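Local coordinates for hypothetical protein PH1897 (Pyrococcus horikoshii, PDB 1VDW) that probably hydrolyses the phosphate ester of fructose 1,6-bisphosphate, and perhaps of inositol monophosphate, with magnesium ions, as a homodimer of the inositol monophosphatase superfamily, at residues A[7-12]-A[55-60]; A[64-67]-A[71-74]; A[100-105]-A[174-179]. All coordinates share one frame; numbering follows the deposited sequence. Where two conformers were deposited one is given.

Interaction 1: A[7-12]-A[55-60]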
ATOM      1  N   ARG A   7     -22.873  -2.461  16.463  1.00 16.35           N
ATOM      2  CA  ARG A   7     -22.787  -2.283  15.022  1.00 16.17           C
ATOM      3  C   ARG A   7     -23.375  -0.925  14.633  1.00 17.38           C
ATOM      4  O   ARG A   7     -22.919  -0.288  13.684  1.00 17.16           O
ATOM      5  CB  ARG A   7     -23.501  -3.437  14.310  1.00 17.31           C
ATOM      6  CG  ARG A   7     -22.919  -4.803  14.680  1.00 18.72           C
ATOM      7  CD  ARG A   7     -23.554  -5.950  13.914  1.00 20.12           C
ATOM      8  NE  ARG A   7     -23.126  -6.000  12.518  1.00 21.96           N
ATOM      9  CZ  ARG A   7     -23.496  -6.946  11.662  1.00 23.39           C
ATOM     10  NH1 ARG A   7     -24.303  -7.923  12.059  1.00 25.17           N
ATOM     11  NH2 ARG A   7     -23.052  -6.926  10.412  1.00 23.91           N
ATOM     12  N   LYS A   8     -24.379  -0.473  15.382  1.00 16.97           N
ATOM     13  CA  LYS A   8     -24.995   0.830  15.125  1.00 15.82           C
ATOM     14  C   LYS A   8     -23.955   1.912  15.421  1.00 16.20           C
ATOM     15  O   LYS A   8     -23.846   2.911  14.709  1.00 15.34           O
ATOM     16  CB  LYS A   8     -26.231   1.013  16.020  1.00 16.17           C
ATOM     17  CG  LYS A   8     -27.001   2.323  15.832  1.00 17.41           C
ATOM     18  CD  LYS A   8     -26.460   3.458  16.694  1.00 17.65           C
ATOM     19  CE  LYS A   8     -27.324   4.710  16.563  1.00 18.62           C
ATOM     20  NZ  LYS A   8     -26.823   5.836  17.402  1.00 19.67           N
ATOM     21  N   ILE A   9     -23.183   1.701  16.480  1.00 15.98           N
ATOM     22  CA  ILE A   9     -22.144   2.649  16.852  1.00 15.87           C
ATOM     23  C   ILE A   9     -21.072   2.717  15.760  1.00 14.60           C
ATOM     24  O   ILE A   9     -20.543   3.790  15.467  1.00 14.95           O
ATOM     25  CB  ILE A   9     -21.509   2.252  18.202  1.00 17.09           C
ATOM     26  CG1 ILE A   9     -22.568   2.356  19.304  0.50 18.70           C
ATOM     27  CG2 ILE A   9     -20.315   3.147  18.509  0.50 18.26           C
ATOM     28  CD1 ILE A   9     -22.081   1.975  20.675  0.50 18.95           C
ATOM     29  N   ALA A  10     -20.764   1.574  15.155  1.00 13.66           N
ATOM     30  CA  ALA A  10     -19.764   1.536  14.091  1.00 13.19           C
ATOM     31  C   ALA A  10     -20.199   2.456  12.952  1.00 13.38           C
ATOM     32  O   ALA A  10     -19.387   3.189  12.382  1.00 13.37           O
ATOM     33  CB  ALA A  10     -19.591   0.112  13.582  1.00 13.15           C
ATOM     34  N   ILE A  11     -21.488   2.419  12.622  1.00 13.73           N
ATOM     35  CA  ILE A  11     -22.001   3.265  11.555  1.00 13.67           C
ATOM     36  C   ILE A  11     -21.915   4.744  11.936  1.00 14.23           C
ATOM     37  O   ILE A  11     -21.584   5.579  11.099  1.00 14.90           O
ATOM     38  CB  ILE A  11     -23.456   2.909  11.201  1.00 15.17           C
ATOM     39  CG1 ILE A  11     -23.531   1.449  10.751  1.00 15.39           C
ATOM     40  CG2 ILE A  11     -23.970   3.840  10.108  1.00 15.53           C
ATOM     41  CD1 ILE A  11     -22.619   1.108   9.599  1.00 19.42           C
ATOM     42  N   ASP A  12     -22.220   5.079  13.189  1.00 13.91           N
ATOM     43  CA  ASP A  12     -22.116   6.473  13.614  1.00 15.33           C
ATOM     44  C   ASP A  12     -20.674   6.924  13.388  1.00 15.37           C
ATOM     45  O   ASP A  12     -20.421   8.044  12.949  1.00 15.86           O
ATOM     46  CB  ASP A  12     -22.450   6.644  15.102  1.00 17.26           C
ATOM     47  CG  ASP A  12     -23.904   6.348  15.426  1.00 17.58           C
ATOM     48  OD1 ASP A  12     -24.767   6.478  14.533  1.00 20.54           O
ATOM     49  OD2 ASP A  12     -24.182   6.003  16.595  1.00 20.46           O
ATOM     50  N   ILE A  55     -12.971   8.784  20.593  1.00 23.87           N
ATOM     51  CA  ILE A  55     -12.789   8.590  22.026  1.00 24.54           C
ATOM     52  C   ILE A  55     -13.970   9.142  22.814  1.00 24.55           C
ATOM     53  O   ILE A  55     -14.462   8.500  23.743  1.00 24.51           O
ATOM     54  CB  ILE A  55     -11.490   9.259  22.521  1.00 25.10           C
ATOM     55  CG1 ILE A  55     -10.284   8.619  21.827  1.00 26.20           C
ATOM     56  CG2 ILE A  55     -11.374   9.119  24.033  1.00 26.90           C
ATOM     57  CD1 ILE A  55     -10.183   7.115  22.020  1.00 26.87           C
ATOM     58  N   SER A  56     -14.431  10.331  22.437  1.00 24.08           N
ATOM     59  CA  SER A  56     -15.560  10.951  23.119  1.00 24.52           C
ATOM     60  C   SER A  56     -16.786  10.052  22.999  1.00 23.09           C
ATOM     61  O   SER A  56     -17.551   9.892  23.950  1.00 23.42           O
ATOM     62  CB  SER A  56     -15.863  12.320  22.507  1.00 25.34           C
ATOM     63  OG  SER A  56     -16.242  12.199  21.148  1.00 31.02           O
ATOM     64  N   LYS A  57     -16.959   9.462  21.823  1.00 22.16           N
ATOM     65  CA  LYS A  57     -18.085   8.576  21.553  1.00 21.72           C
ATOM     66  C   LYS A  57     -18.186   7.461  22.590  1.00 21.26           C
ATOM     67  O   LYS A  57     -19.236   7.258  23.202  1.00 21.82           O
ATOM     68  CB  LYS A  57     -17.931   7.969  20.155  1.00 23.27           C
ATOM     69  CG  LYS A  57     -19.073   7.071  19.716  1.00 24.48           C
ATOM     70  CD  LYS A  57     -20.335   7.867  19.420  1.00 25.92           C
ATOM     71  CE  LYS A  57     -21.387   6.992  18.753  1.00 26.11           C
ATOM     72  NZ  LYS A  57     -22.627   7.749  18.418  1.00 26.51           N
ATOM     73  N   PHE A  58     -17.088   6.742  22.795  1.00 19.79           N
ATOM     74  CA  PHE A  58     -17.070   5.644  23.751  1.00 19.25           C
ATOM     75  C   PHE A  58     -17.031   6.107  25.201  1.00 20.14           C
ATOM     76  O   PHE A  58     -17.609   5.463  26.076  1.00 18.76           O
ATOM     77  CB  PHE A  58     -15.892   4.717  23.449  1.00 18.82           C
ATOM     78  CG  PHE A  58     -16.033   3.981  22.147  1.00 19.13           C
ATOM     79  CD1 PHE A  58     -17.024   3.018  21.985  1.00 18.36           C
ATOM     80  CD2 PHE A  58     -15.205   4.275  21.071  1.00 17.77           C
ATOM     81  CE1 PHE A  58     -17.192   2.358  20.770  1.00 19.12           C
ATOM     82  CE2 PHE A  58     -15.364   3.622  19.849  1.00 18.95           C
ATOM     83  CZ  PHE A  58     -16.361   2.661  19.699  1.00 18.65           C
ATOM     84  N   LYS A  59     -16.359   7.224  25.457  1.00 20.91           N
ATOM     85  CA  LYS A  59     -16.280   7.751  26.813  1.00 22.14           C
ATOM     86  C   LYS A  59     -17.682   8.105  27.298  1.00 22.68           C
ATOM     87  O   LYS A  59     -18.059   7.780  28.424  1.00 22.11           O
ATOM     88  CB  LYS A  59     -15.390   8.998  26.858  1.00 23.62           C
ATOM     89  CG  LYS A  59     -15.233   9.592  28.250  1.00 26.29           C
ATOM     90  CD  LYS A  59     -14.348  10.828  28.238  1.00 28.59           C
ATOM     91  CE  LYS A  59     -14.229  11.437  29.627  1.00 30.59           C
ATOM     92  NZ  LYS A  59     -13.641  10.481  30.607  1.00 31.93           N
ATOM     93  N   ASP A  60     -18.454   8.761  26.434  1.00 22.44           N
ATOM     94  CA  ASP A  60     -19.815   9.165  26.775  1.00 23.26           C
ATOM     95  C   ASP A  60     -20.750   7.979  26.984  1.00 22.59           C
ATOM     96  O   ASP A  60     -21.790   8.112  27.628  1.00 22.23           O
ATOM     97  CB  ASP A  60     -20.391  10.087  25.695  1.00 25.47           C
ATOM     98  CG  ASP A  60     -19.593  11.369  25.536  1.00 27.56           C
ATOM     99  OD1 ASP A  60     -18.927  11.783  26.509  1.00 29.34           O
ATOM    100  OD2 ASP A  60     -19.646  11.972  24.443  1.00 31.32           O
TER
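K57 sets out with CG anti to its backbone N and bends once, at chi2 (71°), before running straight on to meet D12, whose carboxylate is swung to the side of its own backbone N. The ammonium NZ of K57 lies 3.0 Å from D12 OD2 in a salt bridge, approaching from above the carboxylate plane, 41° out of it. K8 NZ, one helical turn earlier, takes the syn lone pair of D12 OD2 at 2.8 Å. OD2 is thus gripped by two lysines, and its charge probably offsets the repulsion between K8 NZ and K57 NZ, 4.7 Å apart.

The segments belong to helices 3-20 and 45-60, which lie side by side on the large mixed sheet. Segments 7-12 and 55-60 run nearly antiparallel (148°), their axes 11.6 Å apart at the closest, a separation bridged chiefly by K57 and the F58 ring. Beneath the salt-bridge network the contact turns apolar: in the conformer given, I9 CG2 touches CE1 of the F58 ring at 3.9 Å, approaching it obliquely, and also rests against K57 CE at 4.0 Å. W6 and I13 of helix 3-20 pack on the same phenylalanine, while R7 forms a salt bridge with E126.

Interaction 2: A[64-67]-A[71-74]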
ATOM      1  N   ASN A  64     -15.085   1.422  29.392  1.00 16.76           N
ATOM      2  CA  ASN A  64     -13.655   1.629  29.594  1.00 16.82           C
ATOM      3  C   ASN A  64     -13.053   1.806  28.208  1.00 16.63           C
ATOM      4  O   ASN A  64     -13.515   1.194  27.246  1.00 16.39           O
ATOM      5  CB  ASN A  64     -13.014   0.420  30.283  1.00 17.66           C
ATOM      6  CG  ASN A  64     -13.700   0.055  31.585  1.00 20.28           C
ATOM      7  OD1 ASN A  64     -14.029   0.924  32.394  1.00 20.94           O
ATOM      8  ND2 ASN A  64     -13.910  -1.239  31.797  1.00 21.36           N
ATOM      9  N   VAL A  65     -12.029   2.644  28.100  1.00 16.87           N
ATOM     10  CA  VAL A  65     -11.405   2.891  26.810  1.00 16.88           C
ATOM     11  C   VAL A  65      -9.893   2.784  26.862  1.00 18.11           C
ATOM     12  O   VAL A  65      -9.250   3.288  27.784  1.00 19.76           O
ATOM     13  CB  VAL A  65     -11.765   4.293  26.279  1.00 17.75           C
ATOM     14  CG1 VAL A  65     -11.223   4.470  24.868  1.00 18.03           C
ATOM     15  CG2 VAL A  65     -13.270   4.485  26.301  1.00 17.38           C
ATOM     16  N   VAL A  66      -9.329   2.123  25.860  1.00 17.05           N
ATOM     17  CA  VAL A  66      -7.889   1.968  25.759  1.00 15.93           C
ATOM     18  C   VAL A  66      -7.466   2.475  24.387  1.00 15.88           C
ATOM     19  O   VAL A  66      -7.915   1.965  23.361  1.00 16.17           O
ATOM     20  CB  VAL A  66      -7.456   0.491  25.903  1.00 15.69           C
ATOM     21  CG1 VAL A  66      -5.936   0.390  25.854  1.00 17.09           C
ATOM     22  CG2 VAL A  66      -7.979  -0.080  27.213  1.00 18.47           C
ATOM     23  N   SER A  67      -6.631   3.506  24.377  1.00 15.94           N
ATOM     24  CA  SER A  67      -6.126   4.077  23.135  1.00 18.74           C
ATOM     25  C   SER A  67      -4.686   4.486  23.432  1.00 20.28           C
ATOM     26  O   SER A  67      -4.374   4.909  24.545  1.00 20.98           O
ATOM     27  CB  SER A  67      -6.963   5.290  22.721  1.00 19.40           C
ATOM     28  OG  SER A  67      -6.771   5.598  21.349  0.50 18.19           O
ATOM     29  N   GLY A  71      -4.117   6.411  26.693  1.00 31.84           N
ATOM     30  CA  GLY A  71      -3.840   5.375  27.669  1.00 30.86           C
ATOM     31  C   GLY A  71      -5.064   4.528  27.956  1.00 31.14           C
ATOM     32  O   GLY A  71      -5.647   3.939  27.047  1.00 31.04           O
ATOM     33  N   ARG A  72      -5.461   4.468  29.222  1.00 30.93           N
ATOM     34  CA  ARG A  72      -6.624   3.682  29.606  1.00 31.69           C
ATOM     35  C   ARG A  72      -7.585   4.469  30.487  1.00 30.86           C
ATOM     36  O   ARG A  72      -7.222   4.916  31.576  1.00 31.25           O
ATOM     37  CB  ARG A  72      -6.183   2.410  30.337  1.00 33.37           C
ATOM     38  CG  ARG A  72      -7.334   1.535  30.807  1.00 36.36           C
ATOM     39  CD  ARG A  72      -6.826   0.268  31.474  1.00 38.64           C
ATOM     40  NE  ARG A  72      -7.917  -0.553  31.992  1.00 40.89           N
ATOM     41  CZ  ARG A  72      -7.744  -1.715  32.614  1.00 41.72           C
ATOM     42  NH1 ARG A  72      -6.522  -2.197  32.796  1.00 42.41           N
ATOM     43  NH2 ARG A  72      -8.793  -2.396  33.057  1.00 43.00           N
ATOM     44  N   ILE A  73      -8.812   4.637  30.004  1.00 29.62           N
ATOM     45  CA  ILE A  73      -9.840   5.354  30.748  1.00 28.51           C
ATOM     46  C   ILE A  73     -10.695   4.323  31.473  1.00 27.87           C
ATOM     47  O   ILE A  73     -11.483   3.608  30.853  1.00 26.27           O
ATOM     48  CB  ILE A  73     -10.749   6.181  29.812  1.00 28.75           C
ATOM     49  CG1 ILE A  73      -9.909   7.180  29.014  1.00 29.36           C
ATOM     50  CG2 ILE A  73     -11.805   6.917  30.633  1.00 29.69           C
ATOM     51  CD1 ILE A  73     -10.713   8.005  28.023  1.00 30.15           C
ATOM     52  N   ASP A  74     -10.526   4.242  32.788  1.00 27.13           N
ATOM     53  CA  ASP A  74     -11.280   3.298  33.601  1.00 27.24           C
ATOM     54  C   ASP A  74     -12.544   3.962  34.130  1.00 26.46           C
ATOM     55  O   ASP A  74     -12.472   4.931  34.883  1.00 27.31           O
ATOM     56  CB  ASP A  74     -10.421   2.815  34.776  1.00 28.68           C
ATOM     57  CG  ASP A  74     -11.147   1.820  35.666  1.00 30.59           C
ATOM     58  OD1 ASP A  74     -10.576   1.440  36.712  1.00 32.34           O
ATOM     59  OD2 ASP A  74     -12.279   1.414  35.326  1.00 31.65           O
TER
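The carbonyl oxygen of V65 accepts the amide of I73 in a short, nearly straight hydrogen bond, I73 N to V65 O 2.6 Å with 165° at the hydrogen, and the donor lies in the carbonyl plane. That oxygen also receives a CA-H...O contact from R72. The reciprocal bond of this hydrogen-bonded pair, V65 N to I73 O, is 3.0 Å long and falls on a lone pair of the carbonyl. Two residues on, S67 N binds G71 O at 2.9 Å, whereas the return bond from G71 N to S67 O is weak, bent to 130°. These bonds pair strands 64-67 and 71-73 as an antiparallel beta hairpin. Its second strand starts at G71, whose backbone angles would press a side chain against the preceding carbonyl, a backbone shape that calls for glycine.

Between the two hydrogen-bonded pairs, V66 faces R72 in a non-hydrogen-bonded pair. V66 CG2, held beside its own backbone N, meets R72 CG at 4.0 Å where the extended arginine leaves the strand. On the other face V65 and I73 approach through their CB atoms, 4.1 Å apart. At the open end, the amide of N64 and the carboxylate of D74 lie alongside each other with planes 78° apart. Their facing oxygens are both acceptors and bind the following turn instead: N64 OD1 takes the backbone N of Q75, and D74 OD2 that of G76.

Strand 71-73 is outermost in the large mixed sheet, with 64-67 between it and the parallel strand 79-84. Helix 45-60 covers the face of V65, S67 and I73 through I55, F58 and K59, while F228 packs against V66 on the other.

Interaction 3: A[100-105]-A[174-179]. With EDO (1,2-ethanediol), chain C.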
ATOM      1  N   ALA A 100      -7.095   3.443   8.273  1.00  8.47           N
ATOM      2  CA  ALA A 100      -8.338   2.867   8.757  1.00  8.61           C
ATOM      3  C   ALA A 100      -8.640   3.233  10.191  1.00  9.35           C
ATOM      4  O   ALA A 100      -7.810   3.810  10.889  1.00  9.92           O
ATOM      5  CB  ALA A 100      -8.252   1.349   8.654  1.00 11.53           C
ATOM      6  N   VAL A 101      -9.856   2.888  10.605  1.00  9.08           N
ATOM      7  CA  VAL A 101     -10.305   3.059  11.981  1.00  9.34           C
ATOM      8  C   VAL A 101     -10.393   1.622  12.498  1.00  9.11           C
ATOM      9  O   VAL A 101     -10.944   0.750  11.818  1.00  9.80           O
ATOM     10  CB  VAL A 101     -11.700   3.694  12.058  1.00 11.02           C
ATOM     11  CG1 VAL A 101     -12.171   3.737  13.508  1.00 12.66           C
ATOM     12  CG2 VAL A 101     -11.661   5.093  11.478  1.00 13.21           C
ATOM     13  N   SER A 102      -9.856   1.378  13.688  1.00  9.91           N
ATOM     14  CA  SER A 102      -9.843   0.035  14.276  1.00  9.53           C
ATOM     15  C   SER A 102     -10.461   0.045  15.672  1.00  9.84           C
ATOM     16  O   SER A 102      -9.996   0.774  16.548  1.00 10.86           O
ATOM     17  CB  SER A 102      -8.392  -0.462  14.348  1.00 11.00           C
ATOM     18  OG  SER A 102      -8.290  -1.712  15.005  1.00 12.28           O
ATOM     19  N   VAL A 103     -11.498  -0.764  15.878  1.00  9.17           N
ATOM     20  CA  VAL A 103     -12.179  -0.824  17.171  1.00 10.09           C
ATOM     21  C   VAL A 103     -12.495  -2.255  17.585  1.00  9.50           C
ATOM     22  O   VAL A 103     -13.104  -3.005  16.826  1.00 10.07           O
ATOM     23  CB  VAL A 103     -13.521  -0.044  17.131  1.00 10.66           C
ATOM     24  CG1 VAL A 103     -14.299  -0.264  18.423  1.00 13.43           C
ATOM     25  CG2 VAL A 103     -13.267   1.433  16.923  1.00 12.48           C
ATOM     26  N   ALA A 104     -12.080  -2.630  18.794  1.00 10.34           N
ATOM     27  CA  ALA A 104     -12.363  -3.958  19.335  1.00 10.56           C
ATOM     28  C   ALA A 104     -13.130  -3.759  20.644  1.00 11.16           C
ATOM     29  O   ALA A 104     -12.717  -2.975  21.501  1.00 12.28           O
ATOM     30  CB  ALA A 104     -11.072  -4.718  19.589  1.00 11.08           C
ATOM     31  N   ILE A 105     -14.251  -4.462  20.773  1.00 10.92           N
ATOM     32  CA  ILE A 105     -15.115  -4.367  21.951  1.00 12.90           C
ATOM     33  C   ILE A 105     -15.030  -5.628  22.789  1.00 12.44           C
ATOM     34  O   ILE A 105     -15.222  -6.737  22.287  1.00 12.44           O
ATOM     35  CB  ILE A 105     -16.587  -4.187  21.550  1.00 12.59           C
ATOM     36  CG1 ILE A 105     -16.719  -3.069  20.515  1.00 17.33           C
ATOM     37  CG2 ILE A 105     -17.427  -3.890  22.784  1.00 15.68           C
ATOM     38  CD1 ILE A 105     -16.374  -1.707  21.025  1.00 18.93           C
ATOM     39  N   ALA A 174      -0.259   0.302   7.711  1.00  8.79           N
ATOM     40  CA  ALA A 174      -1.536   0.273   8.441  1.00  8.36           C
ATOM     41  C   ALA A 174      -1.820  -1.189   8.766  1.00  8.33           C
ATOM     42  O   ALA A 174      -2.522  -1.888   8.026  1.00  8.46           O
ATOM     43  CB  ALA A 174      -2.654   0.857   7.596  1.00 10.58           C
ATOM     44  N   ILE A 175      -1.277  -1.646   9.887  1.00  8.78           N
ATOM     45  CA  ILE A 175      -1.421  -3.036  10.283  1.00  9.04           C
ATOM     46  C   ILE A 175      -2.869  -3.524  10.369  1.00  9.49           C
ATOM     47  O   ILE A 175      -3.142  -4.696  10.112  1.00  8.82           O
ATOM     48  CB  ILE A 175      -0.681  -3.300  11.626  1.00 10.38           C
ATOM     49  CG1 ILE A 175      -0.283  -4.773  11.717  1.00 10.87           C
ATOM     50  CG2 ILE A 175      -1.557  -2.923  12.814  1.00 11.20           C
ATOM     51  CD1 ILE A 175       0.802  -5.168  10.732  1.00 11.67           C
ATOM     52  N   ALA A 176      -3.798  -2.642  10.723  1.00 10.21           N
ATOM     53  CA  ALA A 176      -5.196  -3.056  10.806  1.00  9.54           C
ATOM     54  C   ALA A 176      -5.666  -3.531   9.440  1.00  9.38           C
ATOM     55  O   ALA A 176      -6.355  -4.546   9.330  1.00 10.02           O
ATOM     56  CB  ALA A 176      -6.074  -1.900  11.289  1.00 10.71           C
ATOM     57  N   LEU A 177      -5.301  -2.798   8.395  1.00  9.11           N
ATOM     58  CA  LEU A 177      -5.695  -3.192   7.051  1.00  9.51           C
ATOM     59  C   LEU A 177      -4.988  -4.459   6.621  1.00  9.21           C
ATOM     60  O   LEU A 177      -5.578  -5.304   5.953  1.00  9.45           O
ATOM     61  CB  LEU A 177      -5.393  -2.090   6.036  1.00 10.46           C
ATOM     62  CG  LEU A 177      -6.249  -0.832   6.150  1.00 10.87           C
ATOM     63  CD1 LEU A 177      -5.895   0.099   5.010  1.00 10.81           C
ATOM     64  CD2 LEU A 177      -7.734  -1.193   6.102  1.00 11.53           C
ATOM     65  N   GLU A 178      -3.723  -4.602   6.992  1.00  7.95           N
ATOM     66  CA  GLU A 178      -3.012  -5.794   6.580  1.00  7.81           C
ATOM     67  C   GLU A 178      -3.640  -7.030   7.215  1.00  8.11           C
ATOM     68  O   GLU A 178      -3.779  -8.062   6.565  1.00  8.35           O
ATOM     69  CB  GLU A 178      -1.520  -5.613   6.872  1.00  9.24           C
ATOM     70  CG  GLU A 178      -0.925  -4.667   5.817  1.00  9.93           C
ATOM     71  CD  GLU A 178       0.358  -3.981   6.226  1.00  9.72           C
ATOM     72  OE1 GLU A 178       0.345  -3.240   7.230  1.00 10.53           O
ATOM     73  OE2 GLU A 178       1.381  -4.168   5.529  1.00  9.23           O
ATOM     74  N   LEU A 179      -4.069  -6.917   8.468  1.00  7.57           N
ATOM     75  CA  LEU A 179      -4.737  -8.028   9.130  1.00  8.22           C
ATOM     76  C   LEU A 179      -6.117  -8.264   8.495  1.00  8.83           C
ATOM     77  O   LEU A 179      -6.545  -9.409   8.347  1.00  8.95           O
ATOM     78  CB  LEU A 179      -4.867  -7.746  10.628  1.00  9.01           C
ATOM     79  CG  LEU A 179      -3.543  -7.892  11.388  1.00  9.76           C
ATOM     80  CD1 LEU A 179      -3.672  -7.286  12.773  1.00 10.33           C
ATOM     81  CD2 LEU A 179      -3.161  -9.371  11.476  1.00 11.70           C
TER
HETATM   82  C1  EDO C1002       1.277   1.112  13.618  1.00 16.51           C
HETATM   83  O1  EDO C1002       0.895   2.466  13.391  1.00 16.64           O
HETATM   84  C2  EDO C1002       0.151   0.181  13.134  1.00 15.38           C
HETATM   85  O2  EDO C1002      -0.087   0.373  11.727  1.00 13.25           O
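This is a small, buried apolar contact near the centre of the chain, where the start of strand 100-107 in the large mixed sheet meets the first turn of helix 175-184. The methyl CB of A100 touches CD2 of L177 at 3.6 Å, with L177 CG a little farther behind. L177 meets the strand through its branch end, CD2 foremost: CG lies beside the backbone N (chi1 -69°), and from there CD2 meets the alanine. Two residues along the strand, S102 points the same way as A100, and its CB lies 4.1 Å from that of A176. Small side chains at A100, S102 and A176 let the backbones come close, with CA atoms of S102 and A176 6.6 Å apart.

A174 holds the N-cap position, and its carbonyl accepts from E178 N. The next amide, I175 N, donates a straight bond of 3.0 Å to O2 of a 1,2-ethanediol, probably from the crystallisation liquor, which also binds D87 OD1. A176 N in turn donates to D87 OD2, and S102 packs against D84. Since D84 and D87 are predicted magnesium ligands, this helix start borders the probable metal site, consistent with the inositol monophosphatase fold, in which helix N-termini point into the active site.

In the fold
The three contacts close one after another along the chain and meet around helix 45-60 and the large mixed sheet. F58 serves all three: besides its place in interaction 1, its CB packs on V65 CG2 of interaction 2 at 3.9 Å and its CZ on V103 CG1 of interaction 3 at 3.8 Å. Interactions 2 and 3 lie on the same sheet but do not touch, their nearest atoms being about 7 Å apart. Both approach the predicted magnesium site: the side chain of S67 is about 6 Å from that of D84, and the side chain of S102 about 4 Å from it. Interaction 1 is more remote, with the F58 side chain about 10 Å from that of D84.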